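Local coordinates for 2-oxoadipate dioxygenase/decarboxylase (Pseudomonas putida, PDB 6W1H), which uses iron and dioxygen to decarboxylate and hydroxylate 2-oxoadipate, giving D-2-hydroxyglutarate in a D-lysine breakdown pathway, at residues Arg127-Leu132 against Glu397-Val402. Residues are numbered along the deposited sequence; the frame is centred on the assembly and turned at random.
With OOG (2-oxoadipic acid), chain C.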
# COMPACT_ATOMS: atom_id res chain seq x y z
N ARG A 127 -2.08 -1.67 -5.18
CA ARG A 127 -2.87 -0.85 -4.26
C ARG A 127 -2.33 0.57 -4.35
O ARG A 127 -1.16 0.74 -4.54
CB ARG A 127 -2.79 -1.39 -2.82
CG ARG A 127 -1.50 -2.14 -2.55
CD ARG A 127 -1.16 -2.49 -1.15
NE ARG A 127 -1.18 -3.93 -1.10
CZ ARG A 127 -0.20 -4.69 -1.49
NH1 ARG A 127 -0.26 -5.97 -1.31
NH2 ARG A 127 0.89 -4.18 -2.01
N VAL A 128 -3.21 1.55 -4.27
CA VAL A 128 -2.80 2.95 -4.28
C VAL A 128 -3.36 3.64 -3.05
O VAL A 128 -4.57 3.85 -2.95
CB VAL A 128 -3.16 3.68 -5.58
CG1 VAL A 128 -2.75 5.16 -5.48
CG2 VAL A 128 -2.49 3.03 -6.80
N PHE A 129 -2.48 4.02 -2.13
CA PHE A 129 -2.88 4.80 -0.97
C PHE A 129 -3.11 6.21 -1.44
O PHE A 129 -2.22 6.81 -2.05
CB PHE A 129 -1.78 4.76 0.07
CG PHE A 129 -2.16 5.33 1.41
CD1 PHE A 129 -2.07 6.70 1.64
CD2 PHE A 129 -2.59 4.51 2.44
CE1 PHE A 129 -2.39 7.24 2.89
CE2 PHE A 129 -2.91 5.03 3.68
CZ PHE A 129 -2.80 6.41 3.91
N THR A 130 -4.32 6.73 -1.22
CA THR A 130 -4.76 7.99 -1.81
C THR A 130 -5.20 8.95 -0.71
O THR A 130 -6.16 8.67 0.03
CB THR A 130 -5.90 7.73 -2.79
OG1 THR A 130 -5.48 6.80 -3.78
CG2 THR A 130 -6.32 9.03 -3.43
N SER A 131 -4.50 10.07 -0.61
CA SER A 131 -4.78 11.08 0.40
C SER A 131 -5.48 12.28 -0.22
O SER A 131 -5.13 12.72 -1.33
CB SER A 131 -3.48 11.55 1.04
OG SER A 131 -2.89 10.51 1.78
N LEU A 132 -6.44 12.83 0.51
CA LEU A 132 -7.12 14.07 0.14
C LEU A 132 -6.68 15.17 1.09
O LEU A 132 -6.85 15.04 2.31
CB LEU A 132 -8.64 13.91 0.19
CG LEU A 132 -9.49 15.18 0.14
CD1 LEU A 132 -9.27 15.93 -1.18
CD2 LEU A 132 -10.97 14.86 0.35
N GLU A 397 -2.74 -6.49 3.27
CA GLU A 397 -2.90 -5.72 2.04
C GLU A 397 -3.01 -4.22 2.28
O GLU A 397 -3.14 -3.46 1.32
CB GLU A 397 -4.16 -6.19 1.29
CG GLU A 397 -4.21 -7.66 1.02
CD GLU A 397 -3.28 -8.09 -0.09
OE1 GLU A 397 -2.64 -7.20 -0.71
OE2 GLU A 397 -3.18 -9.31 -0.32
N ASP A 398 -2.97 -3.77 3.53
CA ASP A 398 -3.23 -2.39 3.86
C ASP A 398 -1.96 -1.69 4.32
O ASP A 398 -0.86 -2.06 3.87
CB ASP A 398 -4.37 -2.33 4.88
CG ASP A 398 -5.60 -3.02 4.38
OD1 ASP A 398 -6.15 -2.53 3.38
OD2 ASP A 398 -5.98 -4.08 4.98
N PHE A 399 -2.09 -0.66 5.15
CA PHE A 399 -0.99 0.24 5.46
C PHE A 399 -0.96 0.58 6.95
O PHE A 399 -1.98 0.59 7.63
CB PHE A 399 -1.14 1.53 4.62
CG PHE A 399 -1.10 1.28 3.16
CD1 PHE A 399 -2.25 0.93 2.47
CD2 PHE A 399 0.10 1.37 2.47
CE1 PHE A 399 -2.18 0.68 1.09
CE2 PHE A 399 0.16 1.12 1.12
CZ PHE A 399 -0.97 0.78 0.43
N LEU A 400 0.24 0.79 7.46
CA LEU A 400 0.39 1.09 8.88
C LEU A 400 -0.37 2.34 9.31
O LEU A 400 -1.02 2.29 10.37
CB LEU A 400 1.87 1.18 9.25
CG LEU A 400 2.70 -0.09 9.07
CD1 LEU A 400 4.16 0.22 9.41
CD2 LEU A 400 2.17 -1.21 9.89
N PRO A 401 -0.29 3.50 8.62
CA PRO A 401 0.54 3.85 7.46
C PRO A 401 1.85 4.57 7.85
O PRO A 401 2.04 4.94 9.01
CB PRO A 401 -0.34 4.85 6.71
CG PRO A 401 -1.02 5.62 7.84
CD PRO A 401 -1.16 4.64 9.01
N VAL A 402 2.74 4.79 6.90
CA VAL A 402 4.08 5.39 7.08
C VAL A 402 4.31 6.31 5.88
O VAL A 402 3.76 6.14 4.90
CB VAL A 402 5.16 4.30 7.20
CG1 VAL A 402 5.32 3.45 5.95
CG2 VAL A 402 6.51 4.87 7.62
C2 OOG C . 2.44 8.24 2.46
C3 OOG C . 1.20 7.45 2.07
C4 OOG C . 1.13 6.14 2.85
C6 OOG C . 2.51 3.92 3.11
O4 OOG C . 1.94 3.71 4.24
O3 OOG C . 3.43 3.17 2.66
C5 OOG C . 2.08 5.09 2.25
C1 OOG C . 2.40 9.67 1.88
O1 OOG C . 3.21 10.47 2.23
O2 OOG C . 1.42 10.07 0.97
O5 OOG C . 2.48 5.13 1.14
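Phe129 drives its ring edge into the face of Phe399, a T-shaped pair with centroids 5.1 Å apart and planes at 70°. Phe129 CB sits over the face of the Phe399 ring in a CH-pi contact, 4.2 Å from its centroid. Having CG anti to the backbone N (chi1 -170°) sends the ring past Phe399 to the substrate. CD2 rests on Phe399 CD1 at 3.6 Å, CE2 and CZ meet Pro401 CB, and one face of the ring lies against C3 and C4 of 2-oxoadipate, with C3 3.4 Å from CD1. A leucine here removes the ring that meets Phe399 and the substrate, and would probably let the substrate chain move and leave one face of Phe399 less well packed. Past Pro401, which follows a cis peptide, Val402 N gives an almost straight hydrogen bond to substrate O4 (3.0 Å, 171°). Arg127 lays CD against Phe399 CZ, then bends at chi3 so that NH1 forms a salt bridge with Glu397 OE1 (2.7 Å) on the syn side of the carboxylate. Arg127 also pairs with Glu68, and Glu397 with Arg64. Phe399 also meets, edge-to-face, His70, a ligand of the iron that nickel probably replaces here. Phe129, Phe399 and Pro401 thus line the substrate pocket beside the metal, where the loop between strand 389-393 and helix 424-433 lies over strand 127-133, flanked by strands 108-114 and 69-75.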